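Local coordinates for periplasmic binding protein (Veillonella parvula, PDB 4N01) that probably captures a solute in the periplasm for uptake, though its ligand is not established, at residues E226-T229 and T230-K234; N240-S243 and G244-V247. One frame throughout, in Å; residues are numbered along the deposited sequence. Where two conformers were deposited one is given.

Overall arrangement
From the N terminus, the chain first passes through a domain built on a five-stranded parallel sheet and then enters the one with the four-stranded sheet, where both contacts lie. Interaction 1 comes first, at the start of helix 228-234, and closes the first turns of that helix. The chain then runs through strand 238-240, an outermost strand of the sheet, into interaction 2, the turn and loop 240-247. The two are in series, neither enclosing nor crossing the other, with centres about 11 Å apart. Glu-226 joins them: OE2 lies 2.7 Å from Gly-244 N, a probable hydrogen bond that ties the helix start to the loop, and OE1 meets Ser-243 OG in one of two conformers.

Interaction 1. Residues E226-T229 and T230-K234; sequences EGYT and TNILK
Tyr-228 and Ile-232 meet one helical turn apart at the start of helix 228-234, with Gly-227 at the N-cap position. Three successive i to i+4 backbone bonds set up the start of the helix: Asn-231 N to Gly-227 O (2.9 Å), Ile-232 N to Tyr-228 O and Leu-233 N to Thr-229 O.

The apolar evidence is a CH-pi contact. Ile-232 CG2 lies over one face of the Tyr-228 ring, 3.8 Å from its centroid and 18° off the ring normal, and offset so that CZ is its closest atom. Tyr-228 has CG anti to the backbone N (chi1 -168°), which brings the ring back over the isoleucine although its CB starts away from it. A serine in place of Tyr-228 would probably leave Ile-232 CG2 without its aromatic cover and Thr-320 without its phenolic partner.

The side chains also bind other parts of the fold. Ile-232 packs on Thr-320 and Leu-324 of helix 320-332, Ile-232 and Tyr-228 both lie on Leu-165 of helix 165-178, and Tyr-228 OH bonds Thr-320 OG1. Thr-229 and Leu-233 point the same way, side by side, with Thr-229 CG2 4.0 Å from Leu-233 CD1.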
loop_
_atom_site.group_PDB
_atom_site.type_symbol
_atom_site.label_atom_id
_atom_site.label_comp_id
_atom_site.label_asym_id
_atom_site.label_seq_id
_atom_site.Cartn_x
_atom_site.Cartn_y
_atom_site.Cartn_z
ATOM N N GLU A 226 1.556 13.476 -2.804
ATOM C CA GLU A 226 0.224 13.577 -2.213
ATOM C C GLU A 226 -0.413 12.202 -2.096
ATOM O O GLU A 226 0.079 11.233 -2.666
ATOM C CB GLU A 226 -0.681 14.501 -3.053
ATOM C CG GLU A 226 -0.149 15.939 -3.228
ATOM C CD GLU A 226 0.049 16.707 -1.920
ATOM O OE1 GLU A 226 -0.447 16.261 -0.857
ATOM O OE2 GLU A 226 0.703 17.782 -1.949
ATOM N N GLY A 227 -1.504 12.109 -1.342
ATOM C CA GLY A 227 -2.240 10.864 -1.285
ATOM C C GLY A 227 -1.912 10.001 -0.085
ATOM O O GLY A 227 -1.483 10.488 0.962
ATOM N N TYR A 228 -2.095 8.700 -0.254
ATOM C CA TYR A 228 -2.108 7.776 0.870
ATOM C C TYR A 228 -0.903 7.889 1.808
ATOM O O TYR A 228 -1.067 8.028 3.030
ATOM C CB TYR A 228 -2.259 6.341 0.358
ATOM C CG TYR A 228 -2.564 5.358 1.447
ATOM C CD1 TYR A 228 -3.869 5.171 1.882
ATOM C CD2 TYR A 228 -1.551 4.621 2.045
ATOM C CE1 TYR A 228 -4.162 4.264 2.881
ATOM C CE2 TYR A 228 -1.832 3.704 3.043
ATOM C CZ TYR A 228 -3.140 3.534 3.452
ATOM O OH TYR A 228 -3.427 2.634 4.448
ATOM N N THR A 229 0.308 7.829 1.259
ATOM C CA THR A 229 1.504 7.810 2.097
ATOM C C THR A 229 1.586 9.084 2.937
ATOM O O THR A 229 1.884 9.045 4.136
ATOM C CB THR A 229 2.783 7.678 1.247
ATOM O OG1 THR A 229 2.773 6.418 0.557
ATOM C CG2 THR A 229 4.026 7.758 2.135
ATOM N N THR A 230 1.304 10.217 2.310
ATOM C CA THR A 230 1.318 11.490 3.015
ATOM C C THR A 230 0.260 11.518 4.108
ATOM O O THR A 230 0.524 11.930 5.241
ATOM C CB THR A 230 1.054 12.624 2.021
ATOM O OG1 THR A 230 2.197 12.749 1.166
ATOM C CG2 THR A 230 0.808 13.940 2.749
ATOM N N ASN A 231 -0.944 11.069 3.774
ATOM C CA ASN A 231 -2.051 11.135 4.721
ATOM C C ASN A 231 -1.912 10.230 5.941
ATOM O O ASN A 231 -2.304 10.617 7.037
ATOM C CB ASN A 231 -3.368 10.883 3.999
ATOM C CG ASN A 231 -3.723 12.018 3.087
ATOM O OD1 ASN A 231 -3.382 13.174 3.372
ATOM N ND2 ASN A 231 -4.386 11.716 1.975
ATOM N N ILE A 232 -1.347 9.038 5.770
ATOM C CA ILE A 232 -1.188 8.144 6.919
ATOM C C ILE A 232 -0.053 8.623 7.835
ATOM O O ILE A 232 -0.144 8.518 9.058
ATOM C CB ILE A 232 -0.990 6.672 6.498
ATOM C CG1 ILE A 232 0.268 6.512 5.637
ATOM C CG2 ILE A 232 -2.213 6.196 5.733
ATOM C CD1 ILE A 232 1.161 5.393 6.058
ATOM N N LEU A 233 1.005 9.178 7.250
ATOM C CA LEU A 233 2.107 9.712 8.052
ATOM C C LEU A 233 1.680 10.918 8.886
ATOM O O LEU A 233 2.174 11.118 10.000
ATOM C CB LEU A 233 3.326 10.069 7.167
ATOM C CG LEU A 233 4.044 8.844 6.586
ATOM C CD1 LEU A 233 5.152 9.292 5.627
ATOM C CD2 LEU A 233 4.609 7.976 7.711
ATOM N N LYS A 234 0.734 11.700 8.380
ATOM C CA LYS A 234 0.205 12.820 9.160
ATOM C C LYS A 234 -0.458 12.348 10.460
ATOM O O LYS A 234 -0.504 13.084 11.448
ATOM C CB LYS A 234 -0.771 13.654 8.321
ATOM C CG LYS A 234 -0.073 14.557 7.316
ATOM C CD LYS A 234 -1.053 15.424 6.539
ATOM C CE LYS A 234 -0.294 16.491 5.748
ATOM N NZ LYS A 234 -1.143 17.179 4.731
#

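Interaction 2. Residues N240-S243 and G244-V247; sequences NVMS and GLGV
Leu-245 folds back on the backbone of the preceding turn, its CD1 3.7 Å from Val-241 O and its CG 3.6 Å from Met-242 O. With CG anti to the carbonyl carbon (chi1 -57°), the branch is directed at these carbonyls. CD1 also reaches the selenium of selenomethionine Met-242, at 4.3 Å from SE, a loose apolar touch.

One water joins the two segments where no direct hydrogen bond does. It donates to Met-242 O (2.9 Å) and accepts from both Leu-245 N (2.9 Å) and Val-247 N, so a single molecule serves three backbone groups and probably helps hold the loop's curve. Positive phi at Gly-244 (75°) and Gly-246 helps the chain bend round it; a CB on Gly-244 would clash with Ser-243 O.

Further out, Asn-240 OD1 accepts from Met-242 N at 2.9 Å, the donor sitting well above the carbonyl plane, while Asn-240 ND2 is held by Ala-224 O and Thr-230 OG1. Gly-244 N is bonded to Glu-226 OE2, Ser-243 OG meets Glu-226 OE1 in one of two conformers, and Gln-262 NE2 donates to Val-241 O.

Ser-243 N to Asn-240 O (3.1 Å) completes a type I beta turn over residues 240-243, overlaid by an Asx turn at Asn-240, and this pairing carries the chain out of edge strand 238-240 of the four-stranded parallel sheet.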
loop_
_atom_site.group_PDB
_atom_site.type_symbol
_atom_site.label_atom_id
_atom_site.label_comp_id
_atom_site.label_asym_id
_atom_site.label_seq_id
_atom_site.Cartn_x
_atom_site.Cartn_y
_atom_site.Cartn_z
ATOM N N ASN A 240 5.071 15.065 5.470
ATOM C CA ASN A 240 5.841 14.893 4.234
ATOM C C ASN A 240 6.230 16.235 3.620
ATOM O O ASN A 240 5.351 17.029 3.260
ATOM C CB ASN A 240 5.004 14.065 3.237
ATOM C CG ASN A 240 5.726 13.802 1.923
ATOM O OD1 ASN A 240 6.870 14.215 1.737
ATOM N ND2 ASN A 240 5.066 13.070 1.017
ATOM N N VAL A 241 7.535 16.508 3.517
ATOM C CA VAL A 241 7.971 17.826 3.033
ATOM C C VAL A 241 7.697 18.047 1.555
ATOM O O VAL A 241 7.783 19.186 1.065
ATOM C CB VAL A 241 9.477 18.105 3.302
ATOM C CG1 VAL A 241 9.752 18.160 4.811
ATOM C CG2 VAL A 241 10.337 17.051 2.631
HETATM N N MSE A 242 7.376 16.975 0.835
HETATM C CA MSE A 242 7.061 17.116 -0.587
HETATM C C MSE A 242 5.562 17.358 -0.819
HETATM O O MSE A 242 5.141 17.625 -1.942
HETATM C CB MSE A 242 7.549 15.902 -1.402
HETATM C CG MSE A 242 9.052 15.644 -1.273
HETATM SE SE MSE A 242 10.154 17.235 -1.674
HETATM C CE MSE A 242 10.192 17.027 -3.606
ATOM N N SER A 243 4.763 17.264 0.245
ATOM C CA SER A 243 3.329 17.550 0.147
ATOM C C SER A 243 3.066 19.051 0.285
ATOM O O SER A 243 3.873 19.775 0.872
ATOM C CB SER A 243 2.554 16.766 1.211
ATOM O OG SER A 243 1.170 17.099 1.195
ATOM N N GLY A 244 1.951 19.520 -0.270
ATOM C CA GLY A 244 1.619 20.939 -0.229
ATOM C C GLY A 244 2.442 21.768 -1.205
ATOM O O GLY A 244 2.501 22.997 -1.087
ATOM N N LEU A 245 3.086 21.109 -2.169
ATOM C CA LEU A 245 3.881 21.828 -3.181
ATOM C C LEU A 245 3.189 21.913 -4.546
ATOM O O LEU A 245 3.795 22.332 -5.532
ATOM C CB LEU A 245 5.260 21.185 -3.341
ATOM C CG LEU A 245 6.105 21.091 -2.068
ATOM C CD1 LEU A 245 7.468 20.520 -2.394
ATOM C CD2 LEU A 245 6.248 22.460 -1.398
ATOM N N GLY A 246 1.925 21.503 -4.603
ATOM C CA GLY A 246 1.151 21.613 -5.825
ATOM C C GLY A 246 1.349 20.465 -6.797
ATOM O O GLY A 246 0.944 20.552 -7.954
ATOM N N VAL A 247 1.973 19.383 -6.339
ATOM C CA VAL A 247 2.190 18.229 -7.202
ATOM C C VAL A 247 1.153 17.156 -6.896
ATOM O O VAL A 247 1.295 16.407 -5.929
ATOM C CB VAL A 247 3.602 17.639 -7.015
ATOM C CG1 VAL A 247 3.827 16.504 -8.003
ATOM C CG2 VAL A 247 4.673 18.725 -7.193
HETATM O O HOH W 1 2.893 18.523 -3.508
#